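Local coordinates for protein dihydropteroate synthase (Burkholderia cenocepacia, PDB 2Y5S) that probably catalyses the condensation of para-aminobenzoate with 6-hydroxymethyl-7,8-dihydropterin diphosphate into 7,8-dihydropteroate, the precursor of folates, and is seen here with that product bound, at residues 88-93 / 100-105; 50-55 / 61-66. All coordinates share one frame; numbering follows the deposited sequence. Where two conformers were deposited one is given.

Contact 1 (88-93 / 100-105). With 78H (7,8-dihydropteroate), chain P.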
loop_
_atom_site.group_PDB
_atom_site.type_symbol
_atom_site.label_atom_id
_atom_site.label_comp_id
_atom_site.label_asym_id
_atom_site.label_seq_id
_atom_site.Cartn_x
_atom_site.Cartn_y
_atom_site.Cartn_z
ATOM N N PRO B 88 -15.006 13.594 29.045
ATOM C CA PRO B 88 -14.476 14.939 28.772
ATOM C C PRO B 88 -13.811 15.120 27.401
ATOM O O PRO B 88 -13.797 16.231 26.889
ATOM C CB PRO B 88 -13.473 15.164 29.916
ATOM C CG PRO B 88 -13.974 14.297 31.029
ATOM C CD PRO B 88 -14.461 13.050 30.306
ATOM N N LEU B 89 -13.272 14.059 26.801
ATOM C CA LEU B 89 -12.779 14.145 25.414
ATOM C C LEU B 89 -13.942 14.298 24.423
ATOM O O LEU B 89 -13.845 15.064 23.467
ATOM C CB LEU B 89 -11.921 12.932 25.031
ATOM C CG LEU B 89 -10.547 12.791 25.690
ATOM C CD1 LEU B 89 -9.812 11.554 25.153
ATOM C CD2 LEU B 89 -9.694 14.069 25.518
ATOM N N VAL B 90 -15.033 13.574 24.658
ATOM C CA VAL B 90 -16.237 13.707 23.833
ATOM C C VAL B 90 -16.732 15.145 23.878
ATOM O O VAL B 90 -16.976 15.750 22.834
ATOM C CB VAL B 90 -17.360 12.737 24.275
ATOM C CG1 VAL B 90 -18.651 13.006 23.490
ATOM C CG2 VAL B 90 -16.910 11.287 24.085
ATOM N N GLU B 91 -16.834 15.693 25.090
ATOM C CA GLU B 91 -17.316 17.061 25.288
ATOM C C GLU B 91 -16.393 18.082 24.593
ATOM O O GLU B 91 -16.863 18.965 23.870
ATOM C CB GLU B 91 -17.489 17.356 26.791
ATOM C CG GLU B 91 -18.561 16.479 27.482
ATOM C CD GLU B 91 -18.652 16.671 29.006
ATOM O OE1 GLU B 91 -17.721 17.241 29.618
ATOM O OE2 GLU B 91 -19.671 16.242 29.598
ATOM N N ALA B 92 -15.085 17.931 24.780
ATOM C CA ALA B 92 -14.106 18.851 24.184
ATOM C C ALA B 92 -14.001 18.731 22.675
ATOM O O ALA B 92 -13.706 19.713 22.003
ATOM C CB ALA B 92 -12.722 18.656 24.819
ATOM N N LEU B 93 -14.223 17.531 22.135
ATOM C CA LEU B 93 -14.068 17.300 20.700
ATOM C C LEU B 93 -15.340 17.515 19.866
ATOM O O LEU B 93 -15.241 17.701 18.657
ATOM C CB LEU B 93 -13.521 15.895 20.436
ATOM C CG LEU B 93 -12.094 15.614 20.907
ATOM C CD1 LEU B 93 -11.761 14.127 20.728
ATOM C CD2 LEU B 93 -11.082 16.478 20.164
ATOM N N LEU B 100 -17.224 11.282 16.133
ATOM C CA LEU B 100 -16.609 10.774 17.341
ATOM C C LEU B 100 -17.093 9.348 17.602
ATOM O O LEU B 100 -18.259 9.126 17.927
ATOM C CB LEU B 100 -16.941 11.677 18.540
ATOM C CG LEU B 100 -16.518 13.150 18.426
ATOM C CD1 LEU B 100 -16.800 13.927 19.717
ATOM C CD2 LEU B 100 -15.046 13.280 18.030
ATOM N N SER B 101 -16.178 8.393 17.454
ATOM C CA SER B 101 -16.454 6.998 17.710
ATOM C C SER B 101 -15.942 6.660 19.107
ATOM O O SER B 101 -14.900 7.182 19.537
ATOM C CB SER B 101 -15.771 6.119 16.667
ATOM O OG SER B 101 -15.776 4.766 17.059
ATOM N N ILE B 102 -16.671 5.794 19.808
ATOM C CA ILE B 102 -16.291 5.389 21.150
ATOM C C ILE B 102 -15.947 3.898 21.164
ATOM O O ILE B 102 -16.798 3.072 20.870
ATOM C CB ILE B 102 -17.417 5.627 22.168
ATOM C CG1 ILE B 102 -17.978 7.046 22.049
ATOM C CG2 ILE B 102 -16.901 5.353 23.558
ATOM C CD1 ILE B 102 -16.984 8.142 22.451
ATOM N N ASP B 103 -14.699 3.588 21.511
ATOM C CA ASP B 103 -14.205 2.212 21.584
ATOM C C ASP B 103 -14.504 1.663 22.975
ATOM O O ASP B 103 -13.701 1.799 23.919
ATOM C CB ASP B 103 -12.706 2.178 21.272
ATOM C CG ASP B 103 -12.092 0.760 21.330
ATOM O OD1 ASP B 103 -12.807 -0.267 21.277
ATOM O OD2 ASP B 103 -10.853 0.695 21.388
ATOM N N THR B 104 -15.694 1.087 23.106
ATOM C CA THR B 104 -16.124 0.506 24.365
ATOM C C THR B 104 -17.135 -0.608 24.177
ATOM O O THR B 104 -17.937 -0.591 23.245
ATOM C CB THR B 104 -16.779 1.545 25.294
ATOM O OG1 THR B 104 -16.961 0.956 26.591
ATOM C CG2 THR B 104 -18.120 2.010 24.716
ATOM N N TYR B 105 -17.074 -1.566 25.097
ATOM C CA TYR B 105 -18.054 -2.643 25.201
ATOM C C TYR B 105 -18.908 -2.533 26.472
ATOM O O TYR B 105 -19.780 -3.378 26.698
ATOM C CB TYR B 105 -17.341 -3.995 25.183
ATOM C CG TYR B 105 -16.309 -4.180 26.275
ATOM C CD1 TYR B 105 -16.672 -4.653 27.533
ATOM C CD2 TYR B 105 -14.975 -3.888 26.048
ATOM C CE1 TYR B 105 -15.736 -4.828 28.529
ATOM C CE2 TYR B 105 -14.027 -4.055 27.048
ATOM C CZ TYR B 105 -14.422 -4.526 28.281
ATOM O OH TYR B 105 -13.502 -4.699 29.279
HETATM O O4 78H P . -9.902 -4.025 14.893
HETATM C C4 78H P . -10.627 -3.339 15.616
HETATM C C5 78H P . -10.221 -2.925 16.902
HETATM N N3 78H P . -11.904 -2.972 15.164
HETATM C C9 78H P . -11.131 -2.159 17.666
HETATM N N5 78H P . -8.979 -3.208 17.371
HETATM C C2 78H P . -12.782 -2.217 16.001
HETATM N N8 78H P . -10.788 -1.717 18.936
HETATM N N1 78H P . -12.357 -1.827 17.213
HETATM C C6 78H P . -8.611 -2.844 18.616
HETATM N N2 78H P . -14.019 -1.900 15.588
HETATM C C7 78H P . -9.576 -2.193 19.612
HETATM C C10 78H P . -7.212 -3.097 19.100
HETATM N N11 78H P . -7.091 -4.464 19.618
HETATM C C15 78H P . -6.084 -5.220 19.201
HETATM C C16 78H P . -6.308 -6.511 18.734
HETATM C C17 78H P . -4.798 -4.678 19.215
HETATM C C18 78H P . -5.241 -7.275 18.297
HETATM C C19 78H P . -3.727 -5.446 18.776
HETATM C C20 78H P . -3.950 -6.744 18.322
HETATM C C21 78H P . -2.775 -7.580 17.806
HETATM O O22 78H P . -3.070 -8.588 17.159
HETATM O O23 78H P . -1.607 -7.152 17.938
#

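Contact 2 (50-55 / 61-66)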
loop_
_atom_site.group_PDB
_atom_site.type_symbol
_atom_site.label_atom_id
_atom_site.label_comp_id
_atom_site.label_asym_id
_atom_site.label_seq_id
_atom_site.Cartn_x
_atom_site.Cartn_y
_atom_site.Cartn_z
ATOM N N ARG B 50 -4.587 17.535 21.708
ATOM C CA ARG B 50 -3.553 17.899 20.731
ATOM C C ARG B 50 -3.402 16.809 19.682
ATOM O O ARG B 50 -3.193 17.091 18.505
ATOM C CB ARG B 50 -2.200 18.111 21.415
ATOM C CG ARG B 50 -2.079 19.412 22.174
ATOM C CD ARG B 50 -0.690 19.555 22.770
ATOM N NE ARG B 50 0.340 19.021 21.881
ATOM C CZ ARG B 50 0.938 17.843 22.045
ATOM N NH1 ARG B 50 0.618 17.068 23.073
ATOM N NH2 ARG B 50 1.860 17.440 21.180
ATOM N N ARG B 51 -3.495 15.558 20.131
ATOM C CA ARG B 51 -3.408 14.390 19.243
ATOM C C ARG B 51 -4.552 14.422 18.232
ATOM O O ARG B 51 -4.342 14.215 17.042
ATOM C CB ARG B 51 -3.472 13.094 20.057
ATOM C CG ARG B 51 -2.365 12.090 19.786
ATOM C CD ARG B 51 -2.451 11.440 18.415
ATOM N NE ARG B 51 -1.551 12.057 17.432
ATOM C CZ ARG B 51 -1.267 11.535 16.234
ATOM N NH1 ARG B 51 -1.794 10.375 15.855
ATOM N NH2 ARG B 51 -0.441 12.168 15.407
ATOM N N ALA B 52 -5.757 14.708 18.728
ATOM C CA ALA B 52 -6.958 14.752 17.899
ATOM C C ALA B 52 -6.889 15.860 16.853
ATOM O O ALA B 52 -7.211 15.630 15.687
ATOM C CB ALA B 52 -8.220 14.914 18.783
ATOM N N GLU B 53 -6.468 17.055 17.273
ATOM C CA GLU B 53 -6.274 18.181 16.355
ATOM C C GLU B 53 -5.260 17.852 15.263
ATOM O O GLU B 53 -5.511 18.105 14.085
ATOM C CB GLU B 53 -5.835 19.439 17.123
ATOM C CG GLU B 53 -6.990 20.114 17.841
ATOM C CD GLU B 53 -6.545 21.092 18.914
ATOM O OE1 GLU B 53 -5.356 21.472 18.953
ATOM O OE2 GLU B 53 -7.399 21.472 19.732
ATOM N N ARG B 54 -4.126 17.277 15.658
ATOM C CA ARG B 54 -3.107 16.820 14.708
ATOM C C ARG B 54 -3.681 15.789 13.720
ATOM O O ARG B 54 -3.452 15.897 12.520
ATOM C CB ARG B 54 -1.900 16.233 15.468
ATOM C CG ARG B 54 -0.821 15.561 14.609
ATOM C CD ARG B 54 -0.244 16.510 13.564
ATOM N NE ARG B 54 0.193 17.779 14.145
ATOM C CZ ARG B 54 1.413 18.038 14.623
ATOM N NH1 ARG B 54 2.371 17.112 14.612
ATOM N NH2 ARG B 54 1.680 19.242 15.121
ATOM N N MET B 55 -4.429 14.807 14.224
ATOM C CA MET B 55 -5.018 13.773 13.345
ATOM C C MET B 55 -6.020 14.355 12.342
ATOM O O MET B 55 -5.999 13.987 11.165
ATOM C CB MET B 55 -5.633 12.617 14.151
ATOM C CG MET B 55 -4.566 11.644 14.679
ATOM S SD MET B 55 -5.228 10.178 15.494
ATOM C CE MET B 55 -6.232 10.930 16.755
ATOM N N ASP B 61 -10.935 11.384 9.083
ATOM C CA ASP B 61 -12.374 11.636 8.869
ATOM C C ASP B 61 -13.223 11.287 10.104
ATOM O O ASP B 61 -14.333 11.791 10.254
ATOM C CB ASP B 61 -12.865 10.808 7.690
ATOM C CG ASP B 61 -12.082 11.072 6.439
ATOM O OD1 ASP B 61 -12.111 12.220 5.963
ATOM O OD2 ASP B 61 -11.450 10.137 5.923
ATOM N N LEU B 62 -12.717 10.401 10.959
ATOM C CA LEU B 62 -13.357 10.075 12.234
ATOM C C LEU B 62 -12.269 9.919 13.277
ATOM O O LEU B 62 -11.112 9.642 12.927
ATOM C CB LEU B 62 -14.150 8.760 12.177
ATOM C CG LEU B 62 -15.193 8.469 11.091
ATOM C CD1 LEU B 62 -14.482 7.849 9.882
ATOM C CD2 LEU B 62 -16.278 7.521 11.637
ATOM N N LEU B 63 -12.654 10.079 14.552
ATOM C CA LEU B 63 -11.758 9.821 15.671
ATOM C C LEU B 63 -12.347 8.742 16.561
ATOM O O LEU B 63 -13.529 8.803 16.896
ATOM C CB LEU B 63 -11.529 11.091 16.497
ATOM C CG LEU B 63 -10.875 12.238 15.735
ATOM C CD1 LEU B 63 -10.921 13.529 16.580
ATOM C CD2 LEU B 63 -9.450 11.844 15.339
ATOM N N ASP B 64 -11.520 7.773 16.951
ATOM C CA ASP B 64 -11.967 6.683 17.814
ATOM C C ASP B 64 -11.350 6.897 19.191
ATOM O O ASP B 64 -10.125 6.866 19.352
ATOM C CB ASP B 64 -11.592 5.312 17.222
ATOM C CG ASP B 64 -12.354 4.131 17.881
ATOM O OD1 ASP B 64 -13.549 4.263 18.219
ATOM O OD2 ASP B 64 -11.755 3.049 18.051
ATOM N N ILE B 65 -12.214 7.180 20.157
ATOM C CA ILE B 65 -11.814 7.498 21.513
ATOM C C ILE B 65 -11.959 6.234 22.348
ATOM O O ILE B 65 -13.042 5.665 22.423
ATOM C CB ILE B 65 -12.733 8.574 22.145
ATOM C CG1 ILE B 65 -12.713 9.888 21.351
ATOM C CG2 ILE B 65 -12.321 8.828 23.591
ATOM C CD1 ILE B 65 -13.865 10.824 21.728
ATOM N N GLY B 66 -10.872 5.795 22.970
ATOM C CA GLY B 66 -10.912 4.625 23.835
ATOM C C GLY B 66 -10.193 4.893 25.135
ATOM O O GLY B 66 -9.022 5.274 25.117
#

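Contact 1 (88-93 / 100-105)
Leu-100 fits its forked end under the last turn of helix 79-93. Its CD1 methyl lies 3.6 Å from the backbone O of Val-90, and its CD2 is 3.9 Å from Leu-93 CB. Two residues along the strand, Ile-102 crosses the side chain of Val-90 at about a right angle, with Val-90 CG2 3.5 Å from Ile-102 CD1. The valine torsion (chi1 174°) sets CG1 anti to the backbone N and leaves CG2 beside that N, where it meets the isoleucine tip. All four touching residues are buried, and no hydrogen bond joins the two segments.

Past the packing residues the chain reaches the active-site end of the strand. Asp-103, at the centre of an inverse gamma turn, turns its carboxylate to the dihydropteroate: N8 gives two weak, long bonds, 3.4 Å to Asp-103 OD1 and 3.4 Å to Asp-103 OD2. OD2 is also hydrogen-bonded to Thr-70 OG1.

The end of the helix, 88-93, runs nearly antiparallel to strand 100-103 (173° between the segment axes), as in the beta-alpha-beta units of a TIM barrel. Val-90 and Leu-93 also lean on Ile-65 of strand 62-66, and Ile-102 packs on Ile-121 of strand 120-123.

Contact 2 (50-55 / 61-66)
Asp-64 OD2, on strand 62-66, is gripped by two groups, a salt bridge from Arg-270 NE and a hydrogen bond from Asn-122 ND2; OD1 is hydrogen-bonded to Ser-101 OG. The buried carboxylate is thus held by three partners. The CB of Asp-64 points away from helix 45-58, whereas the CB of the preceding Leu-63 points toward it.

Leu-63 carries the whole apolar contact with segment 50-55 of that helix. Its chi1 of -62°, with CG anti to the carbonyl carbon, carries the fork toward the helix, where CD1 meets Ala-52 CB at 3.8 Å and CD2 lies 3.6 Å from Met-55 CE. In this way an outer helix of the TIM barrel packs on strand 62-66, the strand that follows it, in the parallel barrel wall, with Asp-64 on the other side of the same strand. Met-55 reaches the leucine by bending at the thioether (chi3 -57°), which brings CE alongside CD2, the two side chains meeting at a slant; Met-55 CB also comes within 4.1 Å of Leu-63 CD2. Further back along the methionine, CG lies 3.2 Å above the plane of the Arg-51 guanidinium, offset toward its rim. Beyond the leucine, Met-55 and Arg-51 both touch Leu-29 of strand 24-30.

From the N terminus, helix 45-58 comes first and contact 2 folds it back onto strand 62-66 across a short turn. The chain then enters helix 79-93, and contact 1 closes a second short loop where that helix returns to strand 100-103. The two closures follow in series, neither nesting nor crossing, with centres about 10 Å apart. They are joined in the sheet and in the helical layer: Ser-101 N is 2.7 Å from Leu-63 O in a probable hydrogen bond between adjacent parallel strands, and Leu-93 CD2 packs 3.5 Å from Ala-52 CB between the helices. Together they tie two consecutive outer helices to two neighbouring barrel strands.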